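Local coordinates for protein glucosidase (Croceicoccus marinus, PDB 5Z3K) that probably hydrolyses O-glycosyl bonds as a family 39 beta-glucosidase, built on a TIM barrel with a beta-sheet domain beside it, at residues K298-F310 against T315-Q327. Residues are numbered along the deposited sequence; the frame is centred on the assembly and turned at random.
Sequences KAIFFRADTGADF and TDPAGIFEDDGSQ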
ATOM      1  N   LYS A 298      -7.320  -4.042   1.152  1.00 12.78           N
ATOM      2  CA  LYS A 298      -6.693  -2.731   1.217  1.00 11.68           C
ATOM      3  C   LYS A 298      -5.188  -2.948   1.165  1.00 10.58           C
ATOM      4  O   LYS A 298      -4.680  -3.928   1.722  1.00 12.89           O
ATOM      5  CB  LYS A 298      -7.053  -1.984   2.507  1.00 13.90           C
ATOM      6  CG  LYS A 298      -8.521  -1.673   2.688  1.00 17.61           C
ATOM      7  CD  LYS A 298      -8.992  -0.628   1.710  1.00 19.74           C
ATOM      8  CE  LYS A 298     -10.322  -0.010   2.179  1.00 27.89           C
ATOM      9  NZ  LYS A 298     -11.087  -0.957   3.048  1.00 32.30           N
ATOM     10  N   ALA A 299      -4.477  -2.033   0.507  1.00 10.51           N
ATOM     11  CA  ALA A 299      -3.053  -2.214   0.281  1.00 11.56           C
ATOM     12  C   ALA A 299      -2.310  -0.912   0.509  1.00 14.55           C
ATOM     13  O   ALA A 299      -2.818   0.162   0.168  1.00 10.17           O
ATOM     14  CB  ALA A 299      -2.784  -2.716  -1.145  1.00  7.40           C
ATOM     15  N   ILE A 300      -1.094  -1.037   1.056  1.00 10.83           N
ATOM     16  CA  ILE A 300      -0.229   0.086   1.432  1.00 12.83           C
ATOM     17  C   ILE A 300       1.122  -0.160   0.767  1.00 12.04           C
ATOM     18  O   ILE A 300       1.915  -0.982   1.244  1.00 10.71           O
ATOM     19  CB  ILE A 300      -0.060   0.218   2.954  1.00 11.74           C
ATOM     20  CG1 ILE A 300      -1.403   0.288   3.683  1.00 13.35           C
ATOM     21  CG2 ILE A 300       0.776   1.444   3.294  1.00 11.59           C
ATOM     22  CD1 ILE A 300      -2.175   1.596   3.458  1.00 13.62           C
ATOM     23  N   PHE A 301       1.394   0.551  -0.324  1.00 11.77           N
ATOM     24  CA  PHE A 301       2.694   0.462  -0.976  1.00 11.12           C
ATOM     25  C   PHE A 301       3.771   1.127  -0.130  1.00 15.23           C
ATOM     26  O   PHE A 301       3.583   2.235   0.370  1.00 11.54           O
ATOM     27  CB  PHE A 301       2.657   1.138  -2.342  1.00 10.93           C
ATOM     28  CG  PHE A 301       4.010   1.224  -2.992  1.00 13.12           C
ATOM     29  CD1 PHE A 301       4.516   0.132  -3.697  1.00 12.10           C
ATOM     30  CD2 PHE A 301       4.784   2.375  -2.880  1.00 11.82           C
ATOM     31  CE1 PHE A 301       5.759   0.192  -4.309  1.00 11.29           C
ATOM     32  CE2 PHE A 301       6.036   2.454  -3.470  1.00 12.36           C
ATOM     33  CZ  PHE A 301       6.531   1.360  -4.188  1.00 12.97           C
ATOM     34  N   PHE A 302       4.928   0.472  -0.033  1.00 10.85           N
ATOM     35  CA  PHE A 302       6.035   0.909   0.816  1.00 13.54           C
ATOM     36  C   PHE A 302       7.234   1.261  -0.063  1.00 12.37           C
ATOM     37  O   PHE A 302       7.771   0.379  -0.739  1.00 12.93           O
ATOM     38  CB  PHE A 302       6.402  -0.211   1.794  1.00 14.12           C
ATOM     39  CG  PHE A 302       7.535   0.131   2.729  1.00 17.19           C
ATOM     40  CD1 PHE A 302       7.326   0.977   3.808  1.00 11.10           C
ATOM     41  CD2 PHE A 302       8.803  -0.394   2.532  1.00 15.98           C
ATOM     42  CE1 PHE A 302       8.360   1.296   4.680  1.00 12.84           C
ATOM     43  CE2 PHE A 302       9.848  -0.080   3.403  1.00 14.39           C
ATOM     44  CZ  PHE A 302       9.618   0.767   4.480  1.00 14.29           C
ATOM     45  N   ARG A 303       7.655   2.535  -0.084  1.00 13.61           N
ATOM     46  CA  ARG A 303       6.998   3.707   0.501  1.00 13.18           C
ATOM     47  C   ARG A 303       7.120   4.848  -0.513  1.00 13.65           C
ATOM     48  O   ARG A 303       8.156   4.966  -1.184  1.00 12.74           O
ATOM     49  CB  ARG A 303       7.643   4.102   1.841  1.00 11.54           C
ATOM     50  CG  ARG A 303       9.179   4.189   1.809  1.00 10.54           C
ATOM     51  CD  ARG A 303       9.793   4.306   3.225  1.00 14.62           C
ATOM     52  NE  ARG A 303       9.652   5.667   3.745  1.00 13.14           N
ATOM     53  CZ  ARG A 303      10.000   6.059   4.970  1.00 13.83           C
ATOM     54  NH1 ARG A 303      10.513   5.198   5.848  1.00 16.37           N
ATOM     55  NH2 ARG A 303       9.817   7.320   5.324  1.00 15.66           N
ATOM     56  N   ALA A 304       6.077   5.679  -0.636  1.00 12.13           N
ATOM     57  CA  ALA A 304       6.029   6.733  -1.657  1.00 13.88           C
ATOM     58  C   ALA A 304       6.631   8.050  -1.147  1.00 13.01           C
ATOM     59  O   ALA A 304       5.990   9.107  -1.124  1.00 11.67           O
ATOM     60  CB  ALA A 304       4.592   6.942  -2.135  1.00 11.25           C
ATOM     61  N   ASP A 305       7.898   7.990  -0.749  1.00 12.24           N
ATOM     62  CA  ASP A 305       8.615   9.216  -0.405  1.00 12.05           C
ATOM     63  C   ASP A 305      10.089   9.003  -0.728  1.00 13.14           C
ATOM     64  O   ASP A 305      10.448   8.060  -1.439  1.00 12.00           O
ATOM     65  CB  ASP A 305       8.342   9.649   1.049  1.00 13.13           C
ATOM     66  CG  ASP A 305       8.874   8.669   2.111  1.00 15.68           C
ATOM     67  OD1 ASP A 305       9.626   7.714   1.794  1.00 11.11           O
ATOM     68  OD2 ASP A 305       8.528   8.879   3.302  1.00 12.84           O
ATOM     69  N   THR A 306      10.946   9.905  -0.234  1.00 12.04           N
ATOM     70  CA  THR A 306      12.379   9.776  -0.501  1.00 16.15           C
ATOM     71  C   THR A 306      13.034   8.657   0.284  1.00 15.84           C
ATOM     72  O   THR A 306      14.222   8.396   0.074  1.00 13.31           O
ATOM     73  CB  THR A 306      13.114  11.075  -0.193  1.00 16.30           C
ATOM     74  OG1 THR A 306      13.134  11.290   1.228  1.00 13.54           O
ATOM     75  CG2 THR A 306      12.435  12.236  -0.906  1.00 13.66           C
ATOM     76  N   GLY A 307      12.304   7.988   1.170  1.00 14.06           N
ATOM     77  CA  GLY A 307      12.896   6.971   1.999  1.00 16.47           C
ATOM     78  C   GLY A 307      13.593   7.498   3.223  1.00 14.84           C
ATOM     79  O   GLY A 307      14.117   6.696   4.005  1.00 17.97           O
ATOM     80  N   ALA A 308      13.616   8.817   3.415  1.00 13.33           N
ATOM     81  CA  ALA A 308      14.164   9.414   4.624  1.00 14.55           C
ATOM     82  C   ALA A 308      13.387   8.887   5.823  1.00 17.92           C
ATOM     83  O   ALA A 308      12.189   9.148   5.967  1.00 18.72           O
ATOM     84  CB  ALA A 308      14.109  10.946   4.551  1.00 13.68           C
ATOM     85  N   ASP A 309      14.054   8.119   6.673  1.00 15.84           N
ATOM     86  CA  ASP A 309      13.418   7.360   7.741  1.00 15.95           C
ATOM     87  C   ASP A 309      13.879   7.983   9.050  1.00 19.32           C
ATOM     88  O   ASP A 309      15.060   7.903   9.393  1.00 17.15           O
ATOM     89  CB  ASP A 309      13.799   5.882   7.622  1.00 14.53           C
ATOM     90  CG  ASP A 309      13.252   5.016   8.755  1.00 16.72           C
ATOM     91  OD1 ASP A 309      13.076   5.501   9.892  1.00 15.58           O
ATOM     92  OD2 ASP A 309      13.021   3.821   8.496  1.00 16.10           O
ATOM     93  N   PHE A 310      12.955   8.618   9.765  1.00 17.34           N
ATOM     94  CA  PHE A 310      13.278   9.362  10.976  1.00 17.68           C
ATOM     95  C   PHE A 310      13.124   8.523  12.233  1.00 19.71           C
ATOM     96  O   PHE A 310      13.121   9.065  13.345  1.00 16.96           O
ATOM     97  CB  PHE A 310      12.414  10.619  11.051  1.00 16.09           C
ATOM     98  CG  PHE A 310      12.670  11.581   9.923  1.00 18.18           C
ATOM     99  CD1 PHE A 310      12.027  11.436   8.707  1.00 17.78           C
ATOM    100  CD2 PHE A 310      13.577  12.614  10.076  1.00 18.79           C
ATOM    101  CE1 PHE A 310      12.273  12.320   7.660  1.00 17.58           C
ATOM    102  CE2 PHE A 310      13.831  13.506   9.035  1.00 19.04           C
ATOM    103  CZ  PHE A 310      13.181  13.353   7.825  1.00 23.00           C
ATOM    104  N   THR A 315      18.295   6.411   4.931  1.00 22.74           N
ATOM    105  CA  THR A 315      17.477   6.545   3.728  1.00 19.80           C
ATOM    106  C   THR A 315      17.146   5.149   3.225  1.00 21.66           C
ATOM    107  O   THR A 315      18.010   4.445   2.686  1.00 22.19           O
ATOM    108  CB  THR A 315      18.182   7.366   2.653  1.00 21.46           C
ATOM    109  OG1 THR A 315      18.431   8.678   3.158  1.00 23.16           O
ATOM    110  CG2 THR A 315      17.297   7.472   1.412  1.00 20.24           C
ATOM    111  N   ASP A 316      15.903   4.756   3.404  1.00 18.50           N
ATOM    112  CA  ASP A 316      15.477   3.427   3.017  1.00 19.76           C
ATOM    113  C   ASP A 316      15.369   3.354   1.495  1.00 17.05           C
ATOM    114  O   ASP A 316      14.672   4.177   0.889  1.00 15.64           O
ATOM    115  CB  ASP A 316      14.135   3.123   3.678  1.00 17.41           C
ATOM    116  CG  ASP A 316      13.772   1.652   3.642  1.00 17.12           C
ATOM    117  OD1 ASP A 316      14.003   0.994   2.608  1.00 17.60           O
ATOM    118  OD2 ASP A 316      13.237   1.154   4.658  1.00 16.91           O
ATOM    119  N   PRO A 317      16.022   2.387   0.848  1.00 16.42           N
ATOM    120  CA  PRO A 317      15.928   2.291  -0.614  1.00 17.41           C
ATOM    121  C   PRO A 317      14.531   1.952  -1.114  1.00 17.45           C
ATOM    122  O   PRO A 317      14.256   2.140  -2.308  1.00 18.03           O
ATOM    123  CB  PRO A 317      16.938   1.186  -0.956  1.00 20.24           C
ATOM    124  CG  PRO A 317      17.035   0.372   0.280  1.00 25.41           C
ATOM    125  CD  PRO A 317      16.884   1.339   1.422  1.00 21.39           C
ATOM    126  N   ALA A 318      13.631   1.487  -0.243  1.00 14.33           N
ATOM    127  CA  ALA A 318      12.243   1.299  -0.649  1.00 11.95           C
ATOM    128  C   ALA A 318      11.531   2.621  -0.935  1.00 11.08           C
ATOM    129  O   ALA A 318      10.471   2.609  -1.573  1.00 14.32           O
ATOM    130  CB  ALA A 318      11.480   0.519   0.429  1.00 13.19           C
ATOM    131  N   GLY A 319      12.087   3.751  -0.504  1.00 12.47           N
ATOM    132  CA  GLY A 319      11.534   5.043  -0.886  1.00 12.56           C
ATOM    133  C   GLY A 319      11.713   5.263  -2.381  1.00 14.30           C
ATOM    134  O   GLY A 319      12.852   5.261  -2.879  1.00 15.07           O
ATOM    135  N   ILE A 320      10.609   5.439  -3.116  1.00 11.28           N
ATOM    136  CA  ILE A 320      10.708   5.421  -4.573  1.00 13.26           C
ATOM    137  C   ILE A 320      11.143   6.755  -5.167  1.00 13.56           C
ATOM    138  O   ILE A 320      11.584   6.787  -6.320  1.00 13.33           O
ATOM    139  CB  ILE A 320       9.395   4.972  -5.246  1.00 14.00           C
ATOM    140  CG1 ILE A 320       8.220   5.885  -4.856  1.00 13.93           C
ATOM    141  CG2 ILE A 320       9.117   3.509  -4.911  1.00 12.82           C
ATOM    142  CD1 ILE A 320       6.937   5.593  -5.647  1.00 12.53           C
ATOM    143  N   PHE A 321      11.050   7.854  -4.423  1.00 13.52           N
ATOM    144  CA  PHE A 321      11.521   9.132  -4.938  1.00 15.32           C
ATOM    145  C   PHE A 321      13.033   9.254  -4.777  1.00 15.21           C
ATOM    146  O   PHE A 321      13.642   8.614  -3.921  1.00 16.04           O
ATOM    147  CB  PHE A 321      10.851  10.298  -4.205  1.00 15.45           C
ATOM    148  CG  PHE A 321       9.391  10.455  -4.521  1.00 13.56           C
ATOM    149  CD1 PHE A 321       8.448   9.616  -3.935  1.00 10.74           C
ATOM    150  CD2 PHE A 321       8.959  11.460  -5.372  1.00 12.52           C
ATOM    151  CE1 PHE A 321       7.100   9.760  -4.237  1.00 14.42           C
ATOM    152  CE2 PHE A 321       7.613  11.611  -5.675  1.00 12.41           C
ATOM    153  CZ  PHE A 321       6.683  10.763  -5.108  1.00 11.78           C
ATOM    154  N   GLU A 322      13.639  10.113  -5.598  1.00 13.40           N
ATOM    155  CA  GLU A 322      15.047  10.422  -5.383  1.00 15.61           C
ATOM    156  C   GLU A 322      15.224  11.156  -4.058  1.00 16.46           C
ATOM    157  O   GLU A 322      14.286  11.753  -3.528  1.00 16.24           O
ATOM    158  CB  GLU A 322      15.595  11.284  -6.525  1.00 12.83           C
ATOM    159  CG  GLU A 322      15.474  10.633  -7.895  1.00 13.96           C
ATOM    160  CD  GLU A 322      16.329   9.395  -8.023  1.00 19.75           C
ATOM    161  OE1 GLU A 322      17.500   9.414  -7.595  1.00 24.91           O
ATOM    162  OE2 GLU A 322      15.837   8.395  -8.568  1.00 20.95           O
ATOM    163  N   ASP A 323      16.464  11.137  -3.547  1.00 19.59           N
ATOM    164  CA  ASP A 323      16.775  11.802  -2.279  1.00 21.51           C
ATOM    165  C   ASP A 323      16.242  13.233  -2.221  1.00 17.58           C
ATOM    166  O   ASP A 323      15.819  13.705  -1.156  1.00 19.31           O
ATOM    167  CB  ASP A 323      18.289  11.787  -2.040  1.00 19.88           C
ATOM    168  CG  ASP A 323      18.830  10.393  -1.754  1.00 26.38           C
ATOM    169  OD1 ASP A 323      18.042   9.420  -1.718  1.00 27.97           O
ATOM    170  OD2 ASP A 323      20.060  10.261  -1.563  1.00 31.54           O
ATOM    171  N   ASP A 324      16.263  13.953  -3.344  1.00 21.02           N
ATOM    172  CA  ASP A 324      15.866  15.357  -3.347  1.00 18.65           C
ATOM    173  C   ASP A 324      14.396  15.559  -3.691  1.00 19.59           C
ATOM    174  O   ASP A 324      13.956  16.701  -3.855  1.00 20.62           O
ATOM    175  CB  ASP A 324      16.760  16.167  -4.298  1.00 24.33           C
ATOM    176  CG  ASP A 324      16.562  15.818  -5.772  1.00 27.61           C
ATOM    177  OD1 ASP A 324      15.835  14.853  -6.109  1.00 21.04           O
ATOM    178  OD2 ASP A 324      17.153  16.538  -6.606  1.00 24.91           O
ATOM    179  N   GLY A 325      13.624  14.479  -3.779  1.00 17.60           N
ATOM    180  CA  GLY A 325      12.221  14.577  -4.099  1.00 17.61           C
ATOM    181  C   GLY A 325      11.902  14.494  -5.573  1.00 17.03           C
ATOM    182  O   GLY A 325      10.717  14.544  -5.933  1.00 18.68           O
ATOM    183  N   SER A 326      12.912  14.367  -6.436  1.00 15.91           N
ATOM    184  CA  SER A 326      12.641  14.344  -7.867  1.00 15.61           C
ATOM    185  C   SER A 326      12.144  12.959  -8.290  1.00 16.91           C
ATOM    186  O   SER A 326      12.174  11.995  -7.518  1.00 14.42           O
ATOM    187  CB  SER A 326      13.877  14.761  -8.660  1.00 15.68           C
ATOM    188  OG  SER A 326      14.971  13.907  -8.399  1.00 24.93           O
ATOM    189  N   GLN A 327      11.694  12.870  -9.543  1.00 16.39           N
ATOM    190  CA  GLN A 327      10.888  11.753 -10.013  1.00 14.90           C
ATOM    191  C   GLN A 327      11.675  10.856 -10.959  1.00 19.15           C
ATOM    192  O   GLN A 327      12.765  11.196 -11.439  1.00 15.40           O
ATOM    193  CB  GLN A 327       9.613  12.269 -10.690  1.00 13.85           C
ATOM    194  CG  GLN A 327       8.624  12.796  -9.675  1.00 16.25           C
ATOM    195  CD  GLN A 327       7.459  13.496 -10.303  1.00 18.00           C
ATOM    196  OE1 GLN A 327       6.905  13.041 -11.308  1.00 15.99           O
ATOM    197  NE2 GLN A 327       7.077  14.623  -9.722  1.00 17.68           N
TER
HETATM  198  O   HOH W   1       9.562   0.378  -2.859  1.00 15.67           O
HETATM  199  O   HOH W   2      11.880   2.625   6.426  1.00 16.13           O
HETATM  200  O   HOH W   3      15.550  12.654   1.405  1.00 20.50           O
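With CG anti to the backbone N (chi1 -180°), the F302 ring reaches across to A318 and D316: CE2 lies 3.4 Å from A318 CB, and D316 OD2 meets the ring edge near its plane, the carboxylate turned 80° against it. F301 carries its ring edge to I320, F301 CZ standing 3.4 Å from I320 CG2. Four backbone hydrogen bonds join the two segments directly. R303 N, which follows a cis peptide bond, donates to A318 O, and R303 O receives I320 N nearly in line with its C=O; F321 N bonds to D305 O, and D316 N to G307 O at 2.7 Å. G307 and G319 pass with their CA atoms 3.7 Å apart, where a CB on either would clash. R303 lays CG over one face of the F302 ring, then bends at chi3 to grip D305 side-on, NE to OD1 and NH2 to OD2 (2.9 Å), while NH1 shares a water with D309 and D316. Were R303 replaced by an alanine, the D305 carboxylate would probably lose its charge partner and that water its NH1 donor. D305 OD1 also takes G307 N in an Asx turn. The contact sits at the C-terminal end of 298-301, the eighth strand of the TIM barrel and the end where active sites of such glycosidases generally lie, beside strands 25-27 and 259-266; A304, I320 and F321 pack against helix 329-341.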